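Local coordinates for interferon gamma (Paralichthys olivaceus, PDB 6F1E), which binds interferon gamma receptor 1, and its 1-like relative with lower affinity, as a homodimeric cytokine that activates macrophages and neutrophils, at residues Thr10-Asn13 against Leu14-His17; Ile59-Met62 against Leu63-Pro67. All blocks are in the same frame, centred on the assembly; numbering follows the deposited sequence.

Interaction 1 (Thr10-Asn13 against Leu14-His17); sequences TIQN and LLQH
I11 and L15, like T10 and L14, are i/i+4 pairs on helix 5-17 of the type II interferon fold, an all-helical fold whose two chains form a homodimer. The apolar contacts repeat the same geometry one residue apart. The CG2 methyl of T10 comes within 4.0 Å of CD1 of L14, and the CG2 methyl of I11 within 3.8 Å of CD1 of L15; in each pair the side chains run side by side and point the same way. Both leucines carry CG beside their own backbone N (chi1 -79° in L14, -73° in L15), which lays the branch back along the preceding turn. CG of L14 thereby sits 3.4 Å from O of T10. L14 rests on D92 and L93 of helix 89-107 and, with I11, also meets L136 of the second subunit; L15 meets W137 of that subunit. This stretch of helix 5-17 thus lies between helix 89-107 of its own chain and the second subunit. The backbone bonds are uneven: N of L14 reaches O of T10 at 3.0 Å, with the donor tilted from the carbonyl plane, and N of L15 reaches O of I11 at 2.9 Å, in plane. Farther along, N of Q16 has weak bonds to O of Q12 and O of N13, and N of L15 adds a weak one to O of Q12. Among polar side chains, T10 turns its hydroxyl back up the helix: OG1 lies beside the backbone N of T10 and is hydrogen-bonded to O of R6.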
# COMPACT_ATOMS: atom_id res chain seq x y z
N THR A 10 -17.16 16.83 18.73
CA THR A 10 -16.98 15.45 19.18
C THR A 10 -15.50 15.09 19.35
O THR A 10 -15.15 14.33 20.30
CB THR A 10 -17.69 14.42 18.28
OG1 THR A 10 -19.09 14.75 18.18
CG2 THR A 10 -17.55 12.98 18.87
N ILE A 11 -14.65 15.64 18.48
CA ILE A 11 -13.20 15.36 18.57
C ILE A 11 -12.60 15.97 19.83
O ILE A 11 -11.84 15.30 20.56
CB ILE A 11 -12.41 15.86 17.32
CG1 ILE A 11 -12.61 14.88 16.15
CG2 ILE A 11 -10.91 16.02 17.62
CD1 ILE A 11 -12.17 15.44 14.80
N GLN A 12 -12.92 17.24 20.07
CA GLN A 12 -12.51 17.91 21.31
C GLN A 12 -12.91 17.11 22.56
O GLN A 12 -12.05 16.82 23.38
CB GLN A 12 -13.04 19.34 21.39
CG GLN A 12 -12.65 20.26 20.22
CD GLN A 12 -11.21 20.07 19.75
OE1 GLN A 12 -10.98 19.68 18.59
NE2 GLN A 12 -10.23 20.32 20.65
N ASN A 13 -14.17 16.67 22.65
CA ASN A 13 -14.61 15.86 23.81
C ASN A 13 -13.75 14.63 23.91
O ASN A 13 -13.34 14.25 25.00
CB ASN A 13 -16.08 15.39 23.73
CG ASN A 13 -17.09 16.53 23.58
OD1 ASN A 13 -16.73 17.70 23.39
ND2 ASN A 13 -18.37 16.17 23.63
N LEU A 14 -13.47 14.01 22.78
CA LEU A 14 -12.60 12.81 22.80
C LEU A 14 -11.20 13.06 23.36
O LEU A 14 -10.62 12.20 24.08
CB LEU A 14 -12.52 12.20 21.42
CG LEU A 14 -13.78 11.39 21.15
CD1 LEU A 14 -13.99 11.35 19.65
CD2 LEU A 14 -13.68 9.99 21.76
N LEU A 15 -10.66 14.23 23.03
CA LEU A 15 -9.31 14.57 23.45
C LEU A 15 -9.19 14.71 24.97
O LEU A 15 -8.10 14.53 25.53
CB LEU A 15 -8.83 15.81 22.71
CG LEU A 15 -8.50 15.54 21.23
CD1 LEU A 15 -8.48 16.83 20.42
CD2 LEU A 15 -7.19 14.75 21.10
N GLN A 16 -10.30 14.99 25.65
CA GLN A 16 -10.33 14.91 27.12
C GLN A 16 -9.91 13.52 27.66
O GLN A 16 -9.04 13.46 28.51
CB GLN A 16 -11.70 15.34 27.69
CG GLN A 16 -11.78 16.79 28.17
CD GLN A 16 -11.74 17.81 27.05
OE1 GLN A 16 -12.79 18.18 26.51
NE2 GLN A 16 -10.54 18.29 26.70
N HIS A 17 -10.48 12.43 27.16
CA HIS A 17 -10.09 11.08 27.61
C HIS A 17 -8.72 10.73 27.07
O HIS A 17 -7.99 9.97 27.70
CB HIS A 17 -11.13 10.02 27.16
CG HIS A 17 -10.76 8.59 27.49
ND1 HIS A 17 -11.22 7.93 28.61
CD2 HIS A 17 -10.01 7.68 26.81
CE1 HIS A 17 -10.75 6.69 28.63
NE2 HIS A 17 -10.02 6.51 27.54

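Interaction 2 (Ile59-Met62 against Leu63-Pro67)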
# COMPACT_ATOMS: atom_id res chain seq x y z
N ILE A 59 -9.67 3.46 15.04
CA ILE A 59 -10.83 3.78 15.88
C ILE A 59 -11.44 2.49 16.37
O ILE A 59 -11.71 2.35 17.55
CB ILE A 59 -11.81 4.68 15.13
CG1 ILE A 59 -11.11 6.03 14.84
CG2 ILE A 59 -13.08 4.88 15.95
CD1 ILE A 59 -11.69 6.79 13.67
N GLY A 60 -11.55 1.51 15.48
CA GLY A 60 -11.73 0.10 15.86
C GLY A 60 -11.01 -0.26 17.14
O GLY A 60 -11.65 -0.45 18.16
N GLN A 61 -9.67 -0.27 17.11
CA GLN A 61 -8.87 -0.61 18.31
C GLN A 61 -9.19 0.28 19.52
O GLN A 61 -9.32 -0.18 20.63
CB GLN A 61 -7.36 -0.56 18.02
CG GLN A 61 -6.87 -1.54 16.98
CD GLN A 61 -7.23 -2.96 17.32
OE1 GLN A 61 -7.98 -3.64 16.59
NE2 GLN A 61 -6.71 -3.43 18.48
N MET A 62 -9.38 1.56 19.29
CA MET A 62 -9.74 2.44 20.37
C MET A 62 -11.06 1.99 20.99
O MET A 62 -11.26 2.17 22.17
CB MET A 62 -9.81 3.89 19.88
CG MET A 62 -8.45 4.48 19.51
SD MET A 62 -8.54 6.06 18.65
CE MET A 62 -8.85 7.25 19.94
N LEU A 63 -11.96 1.42 20.19
CA LEU A 63 -13.18 0.81 20.74
C LEU A 63 -12.92 -0.52 21.48
O LEU A 63 -13.52 -0.75 22.53
CB LEU A 63 -14.25 0.62 19.67
CG LEU A 63 -14.90 1.90 19.15
CD1 LEU A 63 -15.61 1.68 17.79
CD2 LEU A 63 -15.85 2.47 20.21
N GLU A 64 -12.04 -1.38 20.96
CA GLU A 64 -11.66 -2.61 21.68
C GLU A 64 -11.01 -2.31 23.02
O GLU A 64 -11.45 -2.82 24.03
CB GLU A 64 -10.76 -3.53 20.84
CG GLU A 64 -11.45 -4.03 19.57
CD GLU A 64 -10.91 -5.36 19.05
OE1 GLU A 64 -10.41 -5.39 17.89
OE2 GLU A 64 -10.98 -6.37 19.78
N GLN A 65 -10.03 -1.42 23.05
CA GLN A 65 -9.31 -1.05 24.29
C GLN A 65 -10.14 -0.27 25.31
O GLN A 65 -9.64 0.12 26.37
CB GLN A 65 -8.01 -0.29 23.97
CG GLN A 65 -6.90 -1.23 23.49
CD GLN A 65 -5.92 -0.59 22.51
OE1 GLN A 65 -5.23 0.38 22.84
NE2 GLN A 65 -5.84 -1.17 21.31
N LEU A 66 -11.41 -0.02 25.00
CA LEU A 66 -12.39 0.45 25.98
C LEU A 66 -12.86 -0.74 26.88
O LEU A 66 -13.12 -1.85 26.37
CB LEU A 66 -13.58 1.10 25.25
CG LEU A 66 -14.02 2.52 25.62
CD1 LEU A 66 -12.91 3.56 25.55
CD2 LEU A 66 -15.17 2.93 24.70
N PRO A 67 -12.96 -0.52 28.22
CA PRO A 67 -13.61 -1.53 29.08
C PRO A 67 -15.17 -1.52 29.01
O PRO A 67 -15.76 -0.62 28.37
CB PRO A 67 -13.12 -1.15 30.49
CG PRO A 67 -12.83 0.32 30.41
CD PRO A 67 -12.37 0.58 29.01
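Q61 and L63 lose the most surface where helix 41-64 of this helical cytokine finishes its last turn and the chain leaves in an extended course through L66 and P67. Q61 grips what follows through its backbone: N of Q65 meets O of Q61 at 2.8 Å with N, H and O practically in line (179°), closing an i/i+4 turn although Q65 itself already lies beyond the helix. The two side chains run at a slant to each other, their amide planes 52° apart. Q65, extended beyond CG, brings NE2 to 3.7 Å from CB of Q61, a contact with the aliphatic base of the glutamine. OE1 of Q65 is hydrogen-bonded to NE2 of Q132 of the second subunit, so this side chain spans from the helix end to the dimer partner, and Q61 and Q65 both pack on N127 of that subunit.

L63 is held by two carbonyls of the preceding turn. Its N bonds to O of I59 at 2.8 Å and, weakly, to O of G60, which also accepts N of E64 at 3.0 Å. A chi1 of -71°, CG opposite the carbonyl carbon, sets the branch of L63 near O of I59, and the side chain goes on to L93 and N94 of helix 89-107. M62, the third of these residues, packs on Q132 of the second subunit, and its carbonyl is brushed by the departing chain: CB and CD1 of L66 each lie 4.0 Å from O of M62, an ordinary van der Waals distance.

In the fold
Interaction 1, on helix 5-17, closes before interaction 2 opens at the end of helix 41-64, and both lie on the same side of the chain's centre. Their centres are about 15 Å apart and their nearest atoms about 5 Å, without touching. Helix 89-107 links them: L14 of interaction 1 and L63 of interaction 2 both rest on L93. Each also faces the second subunit, I11, Q12, L14 and L15 through L136, W137 and Q140 of that subunit, and Q61, M62 and Q65 through N127 and Q132 of that subunit. Two helix segments distant in sequence therefore share helix 89-107 as a neighbour and contribute to the same dimer, the form in which this cytokine occurs.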